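Imine reductase (Bacillus cereus, PDB 4D3D) catalyses the NADPH-dependent reduction of cyclic imines such as 2-methylpyrroline to amines, with S-selectivity. Local coordinates at residues 22-30 with 74-85; 281-289 with 298-306. One frame throughout, in Å; residues are numbered along the deposited sequence.

Interaction 1: 22-30 with 74-85; sequences KSVTVIGLG and ALAANELVILSL
Strands 23-27 and 80-83 are parallel neighbours in the sheet of the Rossmann-type domain, joined through Thr25, Val26 and Ile27, which pair with Val81, Ile82 and Leu83. Their hydrogen bonds form the usual parallel ladder: Thr25 N donates to Leu80 O (3.1 Å), Thr25 O accepts Ile82 N, Ile27 N reaches Ile82 O (2.9 Å, 173° at the hydrogen), and Ile27 O receives Ser84 N. Before the first rung a water takes over, accepting from Leu80 N and donating to Ser23 O. Beyond the last, Ser84 OG, in one of its two conformers, bonds Gly28 O at 2.8 Å, tilted 23° from the carbonyl plane; a chi1 of 36° swings the hydroxyl between its own backbone N and carbonyl carbon, back toward that acceptor.

On the face carrying Thr25 and Ile27, Ile27 CD1 crosses obliquely over Val81 CG1 (3.7 Å) and also approaches Ala74 CB of helix 71-77, while its CB and CG2 lie alongside the CD2 methyls of Leu83 and Leu85. Thr25 CG2 touches Ala74 CB at 4.0 Å. Val26 and Ile82 point to the other face. Val24 CG2 meets Ile82 CG1 and runs beside Leu80 CD2; Leu80 and Ile82 in turn touch helix 157-170.

At Gly28, CA comes 3.3 Å from Ser84 O in a CA-H...O contact. Gly28 and Gly30 fit the GxGxxG fingerprint of dinucleotide-binding folds. The strand leading into this turn is thus held to its neighbour by a ladder of backbone bonds, backed by the apolar packing of Ile27 against Val81, Leu83 and Leu85.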
loop_
_atom_site.group_PDB
_atom_site.type_symbol
_atom_site.label_atom_id
_atom_site.label_comp_id
_atom_site.label_asym_id
_atom_site.label_seq_id
_atom_site.Cartn_x
_atom_site.Cartn_y
_atom_site.Cartn_z
ATOM N N LYS B 22 10.282 40.975 -5.916
ATOM C CA LYS B 22 10.512 41.848 -4.743
ATOM C C LYS B 22 11.631 41.334 -3.850
ATOM O O LYS B 22 12.772 41.385 -4.277
ATOM C CB LYS B 22 9.252 42.253 -3.953
ATOM C CG LYS B 22 9.092 43.777 -3.872
ATOM C CD LYS B 22 8.009 44.172 -2.893
ATOM N N SER B 23 11.348 40.878 -2.622
ATOM C CA SER B 23 12.424 40.803 -1.609
ATOM C C SER B 23 12.048 39.711 -0.581
ATOM O O SER B 23 10.894 39.667 -0.160
ATOM C CB SER B 23 12.491 42.176 -0.923
ATOM O OG SER B 23 13.693 42.325 -0.220
ATOM N N VAL B 24 13.012 38.870 -0.159
ATOM C CA VAL B 24 12.752 37.744 0.761
ATOM C C VAL B 24 14.046 37.316 1.494
ATOM O O VAL B 24 15.142 37.530 0.979
ATOM C CB VAL B 24 12.148 36.566 -0.042
ATOM C CG1 VAL B 24 13.147 36.012 -1.057
ATOM C CG2 VAL B 24 11.560 35.484 0.871
ATOM N N THR B 25 13.908 36.783 2.698
ATOM C CA THR B 25 15.029 36.264 3.475
ATOM C C THR B 25 14.951 34.740 3.500
ATOM O O THR B 25 13.850 34.163 3.701
ATOM C CB THR B 25 14.987 36.820 4.916
ATOM O OG1 THR B 25 15.252 38.221 4.892
ATOM C CG2 THR B 25 15.998 36.120 5.811
ATOM N N VAL B 26 16.092 34.059 3.349
ATOM C CA VAL B 26 16.187 32.590 3.473
ATOM C C VAL B 26 17.184 32.319 4.579
ATOM O O VAL B 26 18.352 32.736 4.500
ATOM C CB VAL B 26 16.613 31.911 2.163
ATOM C CG1 VAL B 26 16.813 30.433 2.358
ATOM C CG2 VAL B 26 15.588 32.202 1.082
ATOM N N ILE B 27 16.715 31.634 5.617
ATOM C CA ILE B 27 17.520 31.219 6.708
ATOM C C ILE B 27 17.641 29.719 6.668
ATOM O O ILE B 27 16.664 28.961 6.660
ATOM C CB ILE B 27 16.951 31.659 8.071
ATOM C CG1 ILE B 27 17.096 33.163 8.307
ATOM C CG2 ILE B 27 17.663 30.896 9.208
ATOM C CD1 ILE B 27 16.337 33.720 9.457
ATOM N N GLY B 28 18.877 29.234 6.605
ATOM C CA GLY B 28 19.143 27.803 6.449
ATOM C C GLY B 28 19.547 27.466 5.015
ATOM O O GLY B 28 18.763 27.620 4.069
ATOM N N LEU B 29 20.814 27.079 4.833
ATOM C CA LEU B 29 21.393 26.980 3.463
ATOM C C LEU B 29 21.888 25.564 3.201
ATOM O O LEU B 29 22.962 25.377 2.608
ATOM C CB LEU B 29 22.485 28.033 3.275
ATOM C CG LEU B 29 21.985 29.489 3.419
ATOM C CD1 LEU B 29 23.126 30.507 3.410
ATOM C CD2 LEU B 29 20.961 29.827 2.313
ATOM N N GLY B 30 21.089 24.565 3.604
ATOM C CA GLY B 30 21.228 23.222 3.056
ATOM C C GLY B 30 20.854 23.235 1.595
ATOM O O GLY B 30 20.594 24.292 1.020
ATOM N N ALA B 74 19.256 39.298 9.460
ATOM C CA ALA B 74 18.459 38.547 8.514
ATOM C C ALA B 74 16.942 38.835 8.766
ATOM O O ALA B 74 16.187 38.996 7.836
ATOM C CB ALA B 74 18.754 37.030 8.605
ATOM N N LEU B 75 16.525 38.820 10.021
ATOM C CA LEU B 75 15.092 39.099 10.371
ATOM C C LEU B 75 14.732 40.527 9.947
ATOM O O LEU B 75 13.644 40.771 9.486
ATOM C CB LEU B 75 14.903 38.920 11.878
ATOM C CG LEU B 75 14.960 37.499 12.465
ATOM C CD1 LEU B 75 14.865 37.538 13.971
ATOM C CD2 LEU B 75 13.791 36.698 11.892
ATOM N N ALA B 76 15.623 41.485 10.169
ATOM C CA ALA B 76 15.341 42.901 9.867
ATOM C C ALA B 76 15.150 43.192 8.392
ATOM O O ALA B 76 14.461 44.183 8.029
ATOM C CB ALA B 76 16.433 43.810 10.462
ATOM N N ALA B 77 15.782 42.374 7.551
ATOM C CA ALA B 77 15.813 42.620 6.106
ATOM C C ALA B 77 14.455 42.611 5.412
ATOM O O ALA B 77 14.247 43.298 4.364
ATOM C CB ALA B 77 16.750 41.656 5.414
ATOM N N ASN B 78 13.556 41.736 5.879
ATOM C CA ASN B 78 12.332 41.474 5.165
ATOM C C ASN B 78 11.223 41.040 6.135
ATOM O O ASN B 78 11.477 40.534 7.263
ATOM C CB ASN B 78 12.509 40.336 4.108
ATOM C CG ASN B 78 13.391 40.693 2.972
ATOM O OD1 ASN B 78 14.548 40.223 2.859
ATOM N ND2 ASN B 78 12.919 41.564 2.142
ATOM N N GLU B 79 9.983 41.165 5.647
ATOM C CA GLU B 79 8.795 40.644 6.340
ATOM C C GLU B 79 8.698 39.128 6.233
ATOM O O GLU B 79 8.435 38.455 7.213
ATOM C CB GLU B 79 7.546 41.231 5.679
ATOM C CG GLU B 79 6.229 40.689 6.191
ATOM C CD GLU B 79 5.053 41.405 5.471
ATOM O OE1 GLU B 79 5.023 41.462 4.219
ATOM O OE2 GLU B 79 4.249 42.000 6.188
ATOM N N LEU B 80 8.969 38.623 5.030
ATOM C CA LEU B 80 8.884 37.170 4.770
ATOM C C LEU B 80 10.238 36.464 4.934
ATOM O O LEU B 80 11.240 36.867 4.276
ATOM C CB LEU B 80 8.335 36.963 3.365
ATOM C CG LEU B 80 8.059 35.504 3.005
ATOM C CD1 LEU B 80 6.963 34.932 3.857
ATOM C CD2 LEU B 80 7.715 35.354 1.524
ATOM N N VAL B 81 10.244 35.429 5.809
ATOM C CA VAL B 81 11.465 34.699 6.191
ATOM C C VAL B 81 11.184 33.229 5.940
ATOM O O VAL B 81 10.354 32.644 6.615
ATOM C CB VAL B 81 11.752 34.950 7.676
ATOM C CG1 VAL B 81 12.980 34.155 8.091
ATOM C CG2 VAL B 81 11.851 36.449 7.968
ATOM N N ILE B 82 11.876 32.647 4.956
ATOM C CA ILE B 82 11.802 31.199 4.728
ATOM C C ILE B 82 12.770 30.451 5.662
ATOM O O ILE B 82 13.953 30.743 5.649
ATOM C CB ILE B 82 12.138 30.865 3.266
ATOM C CG1 ILE B 82 11.318 31.652 2.234
ATOM C CG2 ILE B 82 12.052 29.347 3.027
ATOM C CD1 ILE B 82 9.874 31.689 2.421
ATOM N N LEU B 83 12.276 29.545 6.498
ATOM C CA LEU B 83 13.132 28.794 7.375
ATOM C C LEU B 83 13.312 27.398 6.756
ATOM O O LEU B 83 12.445 26.540 6.870
ATOM C CB LEU B 83 12.508 28.686 8.740
ATOM C CG LEU B 83 12.271 30.011 9.465
ATOM C CD1 LEU B 83 11.628 29.738 10.783
ATOM C CD2 LEU B 83 13.600 30.668 9.756
ATOM N N SER B 84 14.408 27.211 6.057
ATOM C CA SER B 84 14.736 25.930 5.464
ATOM C C SER B 84 15.788 25.281 6.386
ATOM O O SER B 84 16.980 25.278 6.092
ATOM C CB SER B 84 15.208 26.192 4.023
ATOM O OG SER B 84 15.977 27.406 3.855
ATOM N N LEU B 85 15.351 24.850 7.549
ATOM C CA LEU B 85 16.211 24.344 8.554
ATOM C C LEU B 85 16.061 22.800 8.591
ATOM O O LEU B 85 15.089 22.240 8.115
ATOM C CB LEU B 85 15.809 24.911 9.922
ATOM C CG LEU B 85 15.724 26.450 9.998
ATOM C CD1 LEU B 85 15.194 26.959 11.354
ATOM C CD2 LEU B 85 17.100 27.025 9.728
HETATM O O HOH W 1 9.309 40.219 2.433
#

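Interaction 2: 281-289 with 298-306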
loop_
_atom_site.group_PDB
_atom_site.type_symbol
_atom_site.label_atom_id
_atom_site.label_comp_id
_atom_site.label_asym_id
_atom_site.label_seq_id
_atom_site.Cartn_x
_atom_site.Cartn_y
_atom_site.Cartn_z
ATOM N N GLU B 281 -1.835 -10.050 12.979
ATOM C CA GLU B 281 -2.186 -9.729 14.354
ATOM C C GLU B 281 -3.213 -8.608 14.462
ATOM O O GLU B 281 -4.054 -8.593 15.362
ATOM C CB GLU B 281 -0.946 -9.467 15.174
ATOM C CG GLU B 281 -1.233 -9.107 16.672
ATOM C CD GLU B 281 -1.965 -10.190 17.510
ATOM O OE1 GLU B 281 -2.058 -11.399 17.072
ATOM O OE2 GLU B 281 -2.483 -9.785 18.621
ATOM N N VAL B 282 -3.194 -7.653 13.557
ATOM C CA VAL B 282 -4.258 -6.640 13.471
ATOM C C VAL B 282 -5.614 -7.335 13.224
ATOM O O VAL B 282 -6.628 -7.049 13.896
ATOM C CB VAL B 282 -3.981 -5.569 12.403
ATOM C CG1 VAL B 282 -5.145 -4.624 12.309
ATOM C CG2 VAL B 282 -2.729 -4.758 12.724
ATOM N N PHE B 283 -5.654 -8.182 12.188
ATOM C CA PHE B 283 -6.882 -8.966 11.878
ATOM C C PHE B 283 -7.353 -9.768 13.089
ATOM O O PHE B 283 -8.557 -9.769 13.383
ATOM C CB PHE B 283 -6.670 -9.889 10.695
ATOM C CG PHE B 283 -6.878 -9.200 9.333
ATOM C CD1 PHE B 283 -5.907 -8.379 8.794
ATOM C CD2 PHE B 283 -8.045 -9.402 8.634
ATOM C CE1 PHE B 283 -6.178 -7.701 7.622
ATOM C CE2 PHE B 283 -8.283 -8.760 7.400
ATOM C CZ PHE B 283 -7.306 -7.928 6.912
ATOM N N ARG B 284 -6.438 -10.440 13.761
ATOM C CA ARG B 284 -6.807 -11.229 14.945
ATOM C C ARG B 284 -7.354 -10.376 16.059
ATOM O O ARG B 284 -8.343 -10.757 16.699
ATOM C CB ARG B 284 -5.682 -12.100 15.408
ATOM C CG ARG B 284 -5.378 -13.252 14.473
ATOM C CD ARG B 284 -4.499 -14.365 15.041
ATOM N NE ARG B 284 -5.182 -15.019 16.217
ATOM C CZ ARG B 284 -6.105 -16.019 16.190
ATOM N NH1 ARG B 284 -6.550 -16.604 15.027
ATOM N NH2 ARG B 284 -6.598 -16.484 17.356
ATOM N N ARG B 285 -6.797 -9.206 16.272
ATOM C CA ARG B 285 -7.356 -8.312 17.253
ATOM C C ARG B 285 -8.738 -7.864 16.922
ATOM O O ARG B 285 -9.587 -7.751 17.778
ATOM C CB ARG B 285 -6.382 -7.094 17.470
ATOM C CG ARG B 285 -5.115 -7.493 18.169
ATOM C CD ARG B 285 -3.920 -6.588 17.798
ATOM N NE ARG B 285 -4.067 -5.305 18.295
ATOM C CZ ARG B 285 -3.307 -4.233 17.938
ATOM N NH1 ARG B 285 -2.352 -4.215 16.909
ATOM N NH2 ARG B 285 -3.618 -3.167 18.567
ATOM N N GLY B 286 -9.044 -7.611 15.664
ATOM C CA GLY B 286 -10.400 -7.278 15.281
ATOM C C GLY B 286 -11.386 -8.435 15.486
ATOM O O GLY B 286 -12.528 -8.197 15.850
ATOM N N MET B 287 -10.967 -9.642 15.166
ATOM C CA MET B 287 -11.786 -10.835 15.390
ATOM C C MET B 287 -12.126 -11.016 16.860
ATOM O O MET B 287 -13.281 -11.198 17.212
ATOM C CB MET B 287 -11.069 -12.057 14.827
ATOM C CG MET B 287 -10.982 -12.082 13.296
ATOM S SD MET B 287 -12.553 -12.179 12.427
ATOM C CE MET B 287 -13.180 -13.791 13.057
ATOM N N LYS B 288 -11.116 -10.876 17.682
ATOM C CA LYS B 288 -11.269 -11.032 19.153
ATOM C C LYS B 288 -11.983 -9.941 19.853
ATOM O O LYS B 288 -12.271 -10.095 21.077
ATOM C CB LYS B 288 -9.929 -11.283 19.739
ATOM C CG LYS B 288 -9.275 -12.608 19.452
ATOM C CD LYS B 288 -7.927 -12.502 20.178
ATOM C CE LYS B 288 -7.042 -13.612 19.772
ATOM N NZ LYS B 288 -5.712 -13.352 20.414
ATOM N N THR B 289 -12.329 -8.856 19.188
ATOM C CA THR B 289 -13.233 -7.867 19.669
ATOM C C THR B 289 -14.614 -7.869 19.055
ATOM O O THR B 289 -15.376 -6.918 19.091
ATOM C CB THR B 289 -12.608 -6.441 19.581
ATOM O OG1 THR B 289 -12.124 -6.206 18.239
ATOM C CG2 THR B 289 -11.470 -6.373 20.511
ATOM N N SER B 298 -13.637 -2.383 9.552
ATOM C CA SER B 298 -13.829 -2.340 10.989
ATOM C C SER B 298 -12.478 -2.326 11.731
ATOM O O SER B 298 -12.468 -1.953 12.931
ATOM C CB SER B 298 -14.690 -3.513 11.501
ATOM O OG SER B 298 -14.100 -4.786 11.317
ATOM N N LEU B 299 -11.408 -2.791 11.112
ATOM C CA LEU B 299 -10.060 -2.697 11.707
ATOM C C LEU B 299 -9.572 -1.270 12.012
ATOM O O LEU B 299 -8.664 -1.120 12.854
ATOM C CB LEU B 299 -9.021 -3.470 10.921
ATOM C CG LEU B 299 -9.257 -4.977 10.707
ATOM C CD1 LEU B 299 -8.286 -5.602 9.755
ATOM C CD2 LEU B 299 -9.252 -5.688 12.061
ATOM N N ILE B 300 -10.245 -0.278 11.491
ATOM C CA ILE B 300 -9.912 1.087 11.879
ATOM C C ILE B 300 -10.168 1.298 13.375
ATOM O O ILE B 300 -9.488 2.063 14.027
ATOM C CB ILE B 300 -10.590 2.102 10.966
ATOM C CG1 ILE B 300 -9.794 3.422 11.053
ATOM C CG2 ILE B 300 -11.996 2.273 11.333
ATOM C CD1 ILE B 300 -10.223 4.491 10.096
ATOM N N GLU B 301 -11.068 0.499 13.943
ATOM C CA GLU B 301 -11.293 0.539 15.382
ATOM C C GLU B 301 -10.139 0.039 16.176
ATOM O O GLU B 301 -9.914 0.562 17.314
ATOM C CB GLU B 301 -12.567 -0.232 15.791
ATOM C CG GLU B 301 -13.808 0.261 15.057
ATOM C CD GLU B 301 -14.114 1.783 15.167
ATOM O OE1 GLU B 301 -13.863 2.396 16.204
ATOM O OE2 GLU B 301 -14.626 2.364 14.191
ATOM N N ILE B 302 -9.383 -0.943 15.668
ATOM C CA ILE B 302 -8.209 -1.393 16.303
ATOM C C ILE B 302 -7.116 -0.292 16.256
ATOM O O ILE B 302 -6.428 -0.072 17.261
ATOM C CB ILE B 302 -7.686 -2.704 15.666
ATOM C CG1 ILE B 302 -8.702 -3.834 15.885
ATOM C CG2 ILE B 302 -6.309 -3.069 16.196
ATOM C CD1 ILE B 302 -8.981 -4.122 17.341
ATOM N N PHE B 303 -6.952 0.362 15.101
ATOM C CA PHE B 303 -5.947 1.400 14.970
ATOM C C PHE B 303 -6.286 2.585 15.915
ATOM O O PHE B 303 -5.375 3.204 16.477
ATOM C CB PHE B 303 -5.824 1.841 13.546
ATOM C CG PHE B 303 -5.223 0.820 12.617
ATOM C CD1 PHE B 303 -4.150 0.037 13.005
ATOM C CD2 PHE B 303 -5.710 0.614 11.333
ATOM C CE1 PHE B 303 -3.584 -0.874 12.160
ATOM C CE2 PHE B 303 -5.139 -0.334 10.471
ATOM C CZ PHE B 303 -4.048 -1.046 10.864
ATOM N N LYS B 304 -7.582 2.860 16.081
ATOM C CA LYS B 304 -8.054 4.025 16.823
ATOM C C LYS B 304 -7.798 3.778 18.263
ATOM O O LYS B 304 -7.485 4.729 18.966
ATOM C CB LYS B 304 -9.589 4.285 16.666
ATOM C CG LYS B 304 -9.989 4.801 15.318
ATOM N N ASN B 305 -7.961 2.532 18.718
ATOM C CA ASN B 305 -8.063 2.193 20.134
ATOM C C ASN B 305 -6.624 2.353 20.445
ATOM O O ASN B 305 -6.056 3.388 20.092
ATOM C CB ASN B 305 -8.601 0.749 20.361
ATOM N N SER B 306 -5.976 1.342 21.017
ATOM C CA SER B 306 -4.520 1.387 21.128
ATOM C C SER B 306 -3.983 2.696 20.473
ATOM O O SER B 306 -2.971 3.304 20.893
ATOM C CB SER B 306 -3.938 0.113 20.490
ATOM O OG SER B 306 -2.625 -0.232 20.960
#
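Leu299 meets helix 274-288 with both of its methyls, and its branches part over two different surfaces. The CA-CB bond already aims at the partner helix, and CG anti to the carbonyl carbon (chi1 -58°) with an extended chi2 carries CD1 over the Phe283 ring and CD2 to the backbone. CD1 sits almost exactly above the middle of that ring, 3.6 Å from the centroid and 6° off the normal, a CH-pi contact over one face. The same methyl also packs on Val282 CG1. CD2 drops onto the helix itself, 3.5 Å from Val282 O and 3.8 Å from the CA of Gly286, which has no side chain to intervene.

One turn on, Ile302 continues the seam. Its CG1 rests against Gly286 N, CD1 reaches Arg285 O at 3.7 Å, and CG2 stands over one face of the Arg285 guanidinium, 3.5 Å above the plane and displaced toward its rim. Ser306 CB meets the edge of that group, 3.8 Å from NH2. The Arg285 chain is bent at chi3, so that the guanidinium presents this face to Ile302, and NH2 forms a salt bridge with Asp272 of the second subunit, which also bonds Ser306 OG. Val282 CG1 meets Phe303 CZ at 4.0 Å.

No hydrogen bond spans the two segments. Their axes cross at 98°, 9.4 Å apart, a nearly perpendicular, mainly apolar packing in which Gly286 is nearest Leu299 by CA. It lies in the helical C-terminal domain, against Leu199 and Trp195 of the second subunit, and so belongs to the dimer interface.

In the fold
The two contacts belong to different domains and lie on opposite sides of the chain's centre, 47 Å apart between centres and about 29 Å between nearest atoms. Interaction 1 is part of the N-terminal domain, whose family and glycine pattern are consistent with NADPH binding; no partner chain touches it. Interaction 2 is part of the C-terminal helical domain and is covered by the second subunit. The Phe283 side chain there lies about 9 Å from a bound polyethylene glycol-type ligand; Ala224, Met225 and Phe232 of the same domain line a pocket for such a ligand. Interaction 1 thus concerns the likely cofactor-binding fold, and interaction 2 the dimer-forming domain.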